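Local coordinates for protein uncharacterized esterase YxiM (PDB 2O14) that is an uncharacterized GDSL-family esterase that probably hydrolyses ester bonds with a serine nucleophile, and carries a galactose-binding-like domain with a bound manganese ion, at residues T164-Y176 against S182-Y194. Numbering follows the deposited sequence.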
ATOM      1  N   THR A 164       7.225 -11.302  -3.442  1.00 23.70           N
ATOM      2  CA  THR A 164       6.671  -9.956  -3.402  1.00 24.95           C
ATOM      3  C   THR A 164       7.596  -8.872  -2.877  1.00 24.99           C
ATOM      4  O   THR A 164       8.465  -9.123  -2.049  1.00 24.74           O
ATOM      5  CB  THR A 164       5.412  -9.922  -2.509  1.00 27.24           C
ATOM      6  OG1 THR A 164       4.532 -10.994  -2.872  1.00 25.84           O
ATOM      7  CG2 THR A 164       4.686  -8.587  -2.659  1.00 28.96           C
ATOM      8  N   ILE A 165       7.382  -7.657  -3.374  1.00 25.37           N
ATOM      9  CA  ILE A 165       8.127  -6.489  -2.928  1.00 25.22           C
ATOM     10  C   ILE A 165       7.137  -5.726  -2.047  1.00 26.13           C
ATOM     11  O   ILE A 165       6.139  -5.207  -2.550  1.00 26.09           O
ATOM     12  CB  ILE A 165       8.503  -5.548  -4.089  1.00 28.96           C
ATOM     13  CG1 ILE A 165       9.365  -6.277  -5.120  1.00 28.29           C
ATOM     14  CG2 ILE A 165       9.252  -4.330  -3.538  1.00 27.33           C
ATOM     15  CD1 ILE A 165      10.706  -6.688  -4.594  1.00 33.01           C
ATOM     16  N   TYR A 166       7.392  -5.673  -0.742  1.00 24.31           N
ATOM     17  CA  TYR A 166       6.505  -4.945   0.164  1.00 23.38           C
ATOM     18  C   TYR A 166       7.075  -3.542   0.318  1.00 23.17           C
ATOM     19  O   TYR A 166       8.222  -3.375   0.743  1.00 22.48           O
ATOM     20  CB  TYR A 166       6.440  -5.645   1.523  1.00 23.11           C
ATOM     21  CG  TYR A 166       5.776  -6.999   1.463  1.00 26.19           C
ATOM     22  CD1 TYR A 166       4.391  -7.123   1.564  1.00 25.59           C
ATOM     23  CD2 TYR A 166       6.528  -8.154   1.261  1.00 24.53           C
ATOM     24  CE1 TYR A 166       3.771  -8.367   1.467  1.00 25.85           C
ATOM     25  CE2 TYR A 166       5.917  -9.400   1.160  1.00 26.27           C
ATOM     26  CZ  TYR A 166       4.541  -9.500   1.263  1.00 25.38           C
ATOM     27  OH  TYR A 166       3.943 -10.731   1.153  1.00 24.65           O
ATOM     28  N   VAL A 167       6.281  -2.534  -0.026  1.00 21.02           N
ATOM     29  CA  VAL A 167       6.749  -1.157   0.055  1.00 19.88           C
ATOM     30  C   VAL A 167       6.212  -0.363   1.241  1.00 20.66           C
ATOM     31  O   VAL A 167       5.006  -0.341   1.501  1.00 21.64           O
ATOM     32  CB  VAL A 167       6.398  -0.375  -1.234  1.00 22.02           C
ATOM     33  CG1 VAL A 167       7.087   0.984  -1.225  1.00 23.20           C
ATOM     34  CG2 VAL A 167       6.812  -1.172  -2.460  1.00 22.82           C
ATOM     35  N   GLY A 168       7.124   0.290   1.955  1.00 18.50           N
ATOM     36  CA  GLY A 168       6.746   1.125   3.079  1.00 17.87           C
ATOM     37  C   GLY A 168       7.125   2.554   2.729  1.00 18.61           C
ATOM     38  O   GLY A 168       8.137   2.778   2.059  1.00 17.93           O
ATOM     39  N   GLY A 169       6.327   3.529   3.151  1.00 16.77           N
ATOM     40  CA  GLY A 169       6.661   4.907   2.835  1.00 15.43           C
ATOM     41  C   GLY A 169       5.592   5.911   3.211  1.00 15.69           C
ATOM     42  O   GLY A 169       4.662   5.591   3.957  1.00 12.88           O
ATOM     43  N   ASP A 170       5.731   7.129   2.690  1.00 18.06           N
ATOM     44  CA  ASP A 170       4.788   8.210   2.960  1.00 19.90           C
ATOM     45  C   ASP A 170       4.054   8.675   1.697  1.00 21.47           C
ATOM     46  O   ASP A 170       3.835   7.893   0.769  1.00 21.76           O
ATOM     47  CB  ASP A 170       5.517   9.402   3.590  1.00 20.56           C
ATOM     48  CG  ASP A 170       6.721   9.853   2.771  1.00 20.52           C
ATOM     49  OD1 ASP A 170       6.642   9.807   1.526  1.00 19.40           O
ATOM     50  OD2 ASP A 170       7.738  10.266   3.372  1.00 18.83           O
ATOM     51  N   SER A 171       3.688   9.956   1.671  1.00 19.31           N
ATOM     52  CA  SER A 171       2.974  10.560   0.546  1.00 19.66           C
ATOM     53  C   SER A 171       3.722  10.525  -0.792  1.00 19.39           C
ATOM     54  O   SER A 171       3.096  10.541  -1.858  1.00 18.33           O
ATOM     55  CB  SER A 171       2.629  12.017   0.871  1.00 32.20           C
ATOM     56  OG  SER A 171       1.797  12.111   2.014  1.00 37.95           O
ATOM     57  N   THR A 172       5.051  10.497  -0.751  1.00 19.25           N
ATOM     58  CA  THR A 172       5.821  10.468  -1.992  1.00 20.80           C
ATOM     59  C   THR A 172       6.030   9.036  -2.485  1.00 22.08           C
ATOM     60  O   THR A 172       6.597   8.825  -3.560  1.00 24.97           O
ATOM     61  CB  THR A 172       7.207  11.143  -1.825  1.00 18.53           C
ATOM     62  OG1 THR A 172       8.022  10.375  -0.929  1.00 19.66           O
ATOM     63  CG2 THR A 172       7.050  12.548  -1.263  1.00 16.61           C
ATOM     64  N   VAL A 173       5.550   8.065  -1.707  1.00 22.13           N
ATOM     65  CA  VAL A 173       5.697   6.643  -2.034  1.00 21.36           C
ATOM     66  C   VAL A 173       4.380   5.887  -2.237  1.00 21.81           C
ATOM     67  O   VAL A 173       4.289   4.993  -3.084  1.00 21.56           O
ATOM     68  CB  VAL A 173       6.476   5.906  -0.910  1.00 18.82           C
ATOM     69  CG1 VAL A 173       6.652   4.439  -1.264  1.00 18.64           C
ATOM     70  CG2 VAL A 173       7.826   6.573  -0.684  1.00 19.17           C
ATOM     71  N   CYS A 174       3.364   6.255  -1.463  1.00 21.04           N
ATOM     72  CA  CYS A 174       2.060   5.588  -1.491  1.00 21.98           C
ATOM     73  C   CYS A 174       1.278   5.603  -2.795  1.00 22.33           C
ATOM     74  O   CYS A 174       1.651   6.264  -3.769  1.00 22.48           O
ATOM     75  CB  CYS A 174       1.165   6.155  -0.385  1.00 18.69           C
ATOM     76  SG  CYS A 174       0.578   7.830  -0.701  1.00 20.13           S
ATOM     77  N   ASN A 175       0.178   4.853  -2.794  1.00 19.81           N
ATOM     78  CA  ASN A 175      -0.702   4.758  -3.948  1.00 18.59           C
ATOM     79  C   ASN A 175      -1.779   5.834  -3.920  1.00 17.83           C
ATOM     80  O   ASN A 175      -2.303   6.180  -2.859  1.00 14.67           O
ATOM     81  CB  ASN A 175      -1.413   3.402  -3.986  1.00 23.05           C
ATOM     82  CG  ASN A 175      -0.487   2.256  -4.313  1.00 26.65           C
ATOM     83  OD1 ASN A 175       0.454   2.408  -5.092  1.00 25.08           O
ATOM     84  ND2 ASN A 175      -0.767   1.083  -3.742  1.00 27.63           N
ATOM     85  N   TYR A 176      -2.098   6.363  -5.094  1.00 19.87           N
ATOM     86  CA  TYR A 176      -3.162   7.347  -5.232  1.00 21.48           C
ATOM     87  C   TYR A 176      -4.148   6.711  -6.216  1.00 21.55           C
ATOM     88  O   TYR A 176      -3.744   5.937  -7.086  1.00 21.52           O
ATOM     89  CB  TYR A 176      -2.621   8.674  -5.769  1.00 21.70           C
ATOM     90  CG  TYR A 176      -1.772   9.417  -4.765  1.00 22.24           C
ATOM     91  CD1 TYR A 176      -0.442   9.054  -4.539  1.00 21.53           C
ATOM     92  CD2 TYR A 176      -2.312  10.445  -4.001  1.00 20.52           C
ATOM     93  CE1 TYR A 176       0.331   9.699  -3.566  1.00 19.94           C
ATOM     94  CE2 TYR A 176      -1.551  11.096  -3.025  1.00 21.84           C
ATOM     95  CZ  TYR A 176      -0.233  10.719  -2.813  1.00 21.68           C
ATOM     96  OH  TYR A 176       0.515  11.348  -1.840  1.00 20.53           O
ATOM     97  N   SER A 182      -4.494   8.519 -11.664  1.00 31.21           N
ATOM     98  CA  SER A 182      -4.237   9.581 -10.698  1.00 28.64           C
ATOM     99  C   SER A 182      -3.210  10.614 -11.146  1.00 28.75           C
ATOM    100  O   SER A 182      -2.138  10.279 -11.655  1.00 27.64           O
ATOM    101  CB  SER A 182      -3.815   8.987  -9.346  1.00 27.17           C
ATOM    102  OG  SER A 182      -2.657   8.177  -9.455  1.00 25.96           O
ATOM    103  N   LYS A 183      -3.566  11.880 -10.946  1.00 34.09           N
ATOM    104  CA  LYS A 183      -2.723  13.018 -11.293  1.00 35.20           C
ATOM    105  C   LYS A 183      -1.464  12.995 -10.422  1.00 33.23           C
ATOM    106  O   LYS A 183      -0.380  13.378 -10.859  1.00 32.60           O
ATOM    107  CB  LYS A 183      -3.510  14.310 -11.061  1.00 56.68           C
ATOM    108  CG  LYS A 183      -2.790  15.590 -11.435  1.00 60.98           C
ATOM    109  CD  LYS A 183      -3.639  16.796 -11.051  1.00 64.42           C
ATOM    110  CE  LYS A 183      -2.972  18.103 -11.444  1.00 67.71           C
ATOM    111  NZ  LYS A 183      -3.782  19.280 -11.016  1.00 70.84           N
ATOM    112  N   GLN A 184      -1.631  12.540  -9.185  1.00 31.10           N
ATOM    113  CA  GLN A 184      -0.533  12.435  -8.236  1.00 29.16           C
ATOM    114  C   GLN A 184      -0.219  10.952  -8.063  1.00 28.89           C
ATOM    115  O   GLN A 184      -1.061  10.097  -8.346  1.00 27.73           O
ATOM    116  CB  GLN A 184      -0.942  13.031  -6.886  1.00 27.81           C
ATOM    117  CG  GLN A 184       0.213  13.213  -5.906  1.00 28.39           C
ATOM    118  CD  GLN A 184      -0.228  13.823  -4.586  1.00 29.55           C
ATOM    119  OE1 GLN A 184      -1.294  14.438  -4.498  1.00 29.19           O
ATOM    120  NE2 GLN A 184       0.599  13.672  -3.556  1.00 30.62           N
ATOM    121  N   ALA A 185       0.988  10.646  -7.601  1.00 27.49           N
ATOM    122  CA  ALA A 185       1.376   9.259  -7.384  1.00 25.55           C
ATOM    123  C   ALA A 185       2.668   9.133  -6.579  1.00 24.05           C
ATOM    124  O   ALA A 185       3.500  10.040  -6.568  1.00 22.76           O
ATOM    125  CB  ALA A 185       1.521   8.545  -8.726  1.00 18.80           C
ATOM    126  N   GLY A 186       2.817   8.011  -5.884  1.00 21.28           N
ATOM    127  CA  GLY A 186       4.023   7.769  -5.114  1.00 21.01           C
ATOM    128  C   GLY A 186       4.837   6.865  -6.012  1.00 19.94           C
ATOM    129  O   GLY A 186       4.251   6.125  -6.796  1.00 20.13           O
ATOM    130  N   TRP A 187       6.162   6.894  -5.926  1.00 25.31           N
ATOM    131  CA  TRP A 187       6.932   6.044  -6.826  1.00 25.12           C
ATOM    132  C   TRP A 187       6.720   4.555  -6.597  1.00 24.18           C
ATOM    133  O   TRP A 187       7.014   3.746  -7.471  1.00 24.68           O
ATOM    134  CB  TRP A 187       8.431   6.399  -6.809  1.00 22.00           C
ATOM    135  CG  TRP A 187       9.210   6.092  -5.559  1.00 23.67           C
ATOM    136  CD1 TRP A 187       9.522   6.959  -4.550  1.00 23.71           C
ATOM    137  CD2 TRP A 187       9.874   4.860  -5.247  1.00 23.91           C
ATOM    138  NE1 TRP A 187      10.347   6.347  -3.636  1.00 23.02           N
ATOM    139  CE2 TRP A 187      10.578   5.059  -4.039  1.00 23.94           C
ATOM    140  CE3 TRP A 187       9.945   3.608  -5.875  1.00 24.32           C
ATOM    141  CZ2 TRP A 187      11.347   4.051  -3.445  1.00 25.90           C
ATOM    142  CZ3 TRP A 187      10.710   2.605  -5.285  1.00 25.17           C
ATOM    143  CH2 TRP A 187      11.399   2.834  -4.082  1.00 26.11           C
ATOM    144  N   GLY A 188       6.195   4.190  -5.431  1.00 23.93           N
ATOM    145  CA  GLY A 188       5.929   2.789  -5.170  1.00 24.71           C
ATOM    146  C   GLY A 188       4.766   2.348  -6.044  1.00 25.38           C
ATOM    147  O   GLY A 188       4.609   1.170  -6.365  1.00 26.61           O
ATOM    148  N   GLN A 189       3.941   3.310  -6.435  1.00 22.78           N
ATOM    149  CA  GLN A 189       2.791   3.035  -7.283  1.00 24.48           C
ATOM    150  C   GLN A 189       3.245   2.794  -8.724  1.00 27.44           C
ATOM    151  O   GLN A 189       2.557   2.127  -9.495  1.00 26.36           O
ATOM    152  CB  GLN A 189       1.820   4.215  -7.228  1.00 25.24           C
ATOM    153  CG  GLN A 189       0.662   4.144  -8.214  1.00 24.51           C
ATOM    154  CD  GLN A 189      -0.238   5.368  -8.132  1.00 26.27           C
ATOM    155  OE1 GLN A 189      -1.119   5.566  -8.972  1.00 26.14           O
ATOM    156  NE2 GLN A 189      -0.020   6.195  -7.114  1.00 20.93           N
HETATM  157  N   MSE A 190       4.408   3.340  -9.079  1.00 28.96           N
HETATM  158  CA  MSE A 190       4.950   3.189 -10.429  1.00 32.92           C
HETATM  159  C   MSE A 190       5.973   2.064 -10.537  1.00 32.25           C
HETATM  160  O   MSE A 190       6.403   1.707 -11.632  1.00 32.34           O
HETATM  161  CB  MSE A 190       5.591   4.499 -10.894  1.00 40.48           C
HETATM  162  CG  MSE A 190       4.868   5.139 -12.061  1.00 48.13           C
HETATM  163 SE   MSE A 190       3.039   5.606 -11.637  1.00 52.99          SE
HETATM  164  CE  MSE A 190       3.331   7.467 -11.207  1.00 54.80           C
ATOM    165  N   LEU A 191       6.360   1.514  -9.396  1.00 33.34           N
ATOM    166  CA  LEU A 191       7.325   0.429  -9.353  1.00 34.68           C
ATOM    167  C   LEU A 191       6.958  -0.719 -10.292  1.00 36.17           C
ATOM    168  O   LEU A 191       7.795  -1.197 -11.063  1.00 36.27           O
ATOM    169  CB  LEU A 191       7.432  -0.110  -7.928  1.00 28.42           C
ATOM    170  CG  LEU A 191       8.826  -0.252  -7.324  1.00 29.14           C
ATOM    171  CD1 LEU A 191       8.694  -0.993  -6.000  1.00 26.08           C
ATOM    172  CD2 LEU A 191       9.756  -1.005  -8.270  1.00 26.66           C
ATOM    173  N   PRO A 192       5.699  -1.184 -10.241  1.00 43.12           N
ATOM    174  CA  PRO A 192       5.314  -2.289 -11.124  1.00 44.77           C
ATOM    175  C   PRO A 192       5.621  -2.083 -12.609  1.00 46.71           C
ATOM    176  O   PRO A 192       5.759  -3.053 -13.357  1.00 46.40           O
ATOM    177  CB  PRO A 192       3.821  -2.478 -10.825  1.00 34.84           C
ATOM    178  CG  PRO A 192       3.390  -1.158 -10.259  1.00 35.75           C
ATOM    179  CD  PRO A 192       4.559  -0.740  -9.420  1.00 34.24           C
ATOM    180  N   HIS A 193       5.751  -0.827 -13.029  1.00 48.02           N
ATOM    181  CA  HIS A 193       6.053  -0.515 -14.425  1.00 49.54           C
ATOM    182  C   HIS A 193       7.539  -0.695 -14.734  1.00 49.34           C
ATOM    183  O   HIS A 193       7.974  -0.447 -15.860  1.00 50.52           O
ATOM    184  CB  HIS A 193       5.661   0.931 -14.755  1.00 64.08           C
ATOM    185  CG  HIS A 193       4.209   1.234 -14.553  1.00 67.13           C
ATOM    186  ND1 HIS A 193       3.574   1.064 -13.341  1.00 69.40           N
ATOM    187  CD2 HIS A 193       3.274   1.724 -15.401  1.00 68.44           C
ATOM    188  CE1 HIS A 193       2.311   1.436 -13.451  1.00 69.37           C
ATOM    189  NE2 HIS A 193       2.102   1.841 -14.691  1.00 69.38           N
ATOM    190  N   TYR A 194       8.321  -1.119 -13.744  1.00 35.95           N
ATOM    191  CA  TYR A 194       9.753  -1.286 -13.955  1.00 34.62           C
ATOM    192  C   TYR A 194      10.362  -2.624 -13.569  1.00 34.07           C
ATOM    193  O   TYR A 194      11.519  -2.881 -13.883  1.00 32.93           O
ATOM    194  CB  TYR A 194      10.510  -0.152 -13.267  1.00 40.79           C
ATOM    195  CG  TYR A 194      10.362   1.153 -14.000  1.00 41.17           C
ATOM    196  CD1 TYR A 194      11.006   1.361 -15.217  1.00 41.27           C
ATOM    197  CD2 TYR A 194       9.543   2.163 -13.509  1.00 40.59           C
ATOM    198  CE1 TYR A 194      10.837   2.540 -15.930  1.00 41.03           C
ATOM    199  CE2 TYR A 194       9.364   3.349 -14.216  1.00 42.20           C
ATOM    200  CZ  TYR A 194      10.013   3.529 -15.429  1.00 42.37           C
ATOM    201  OH  TYR A 194       9.823   4.682 -16.149  1.00 42.66           O
TER
HETATM  202  O   HOH W   1       3.263  12.506  -4.227  1.00 23.86           O
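Tyr176 lies against Gln184 at the nucleophile loop of the SGNH (GDSL) hydrolase fold, where strand 164-169 of the parallel sheet leads to Ser171, the nucleophile by similarity. The extended Gln184 chain sets its CG over one ring face, 4.0 Å from the Tyr176 ring centroid and 11° off the normal, a CH-pi contact; its amide, tilted 29° from the ring plane, stacks farther out over CE2 and CZ. Tyr176 CG lies anti to its own carbonyl carbon, which turns the ring toward Ser171, whose O accepts from Tyr176 OH at 2.7 Å. A water 3.1 Å from Ser171 O probably donates to it and accepts from Gln184 NE2, linking the amide to the same backbone oxygen. Replacing this tyrosine by an alanine would probably cost Ser171 O its hydroxyl donor and leave the Gln184 chain without the ring it rests on.

Beside the ring the backbones close in, with the CA atoms of Val173 and Gly186 just 3.7 Å apart. Any CB on Gly186 would collide with Val173 C, and the glycine CA instead makes a CH...O contact to Thr172 O. Trp187 N donates to Thr172 O (3.1 Å, N-H...O 152°), while Gly188 N gives Val173 O a weak bond that Asn204 ND2 supplements. Val173 CG2 packs beside the Trp187 indole, whose NE1 is held by Gln237. Nearer the strand start, Leu191 CD1 meets Val167 CG2 and Ile165 CG2. Asp170 shapes the loop twice over: its backbone O accepts from Val173 N and Cys174 N, and in an Asx turn its OD1 accepts from Thr172 N and, through the syn lone pair, from Thr172 OG1 at 2.9 Å.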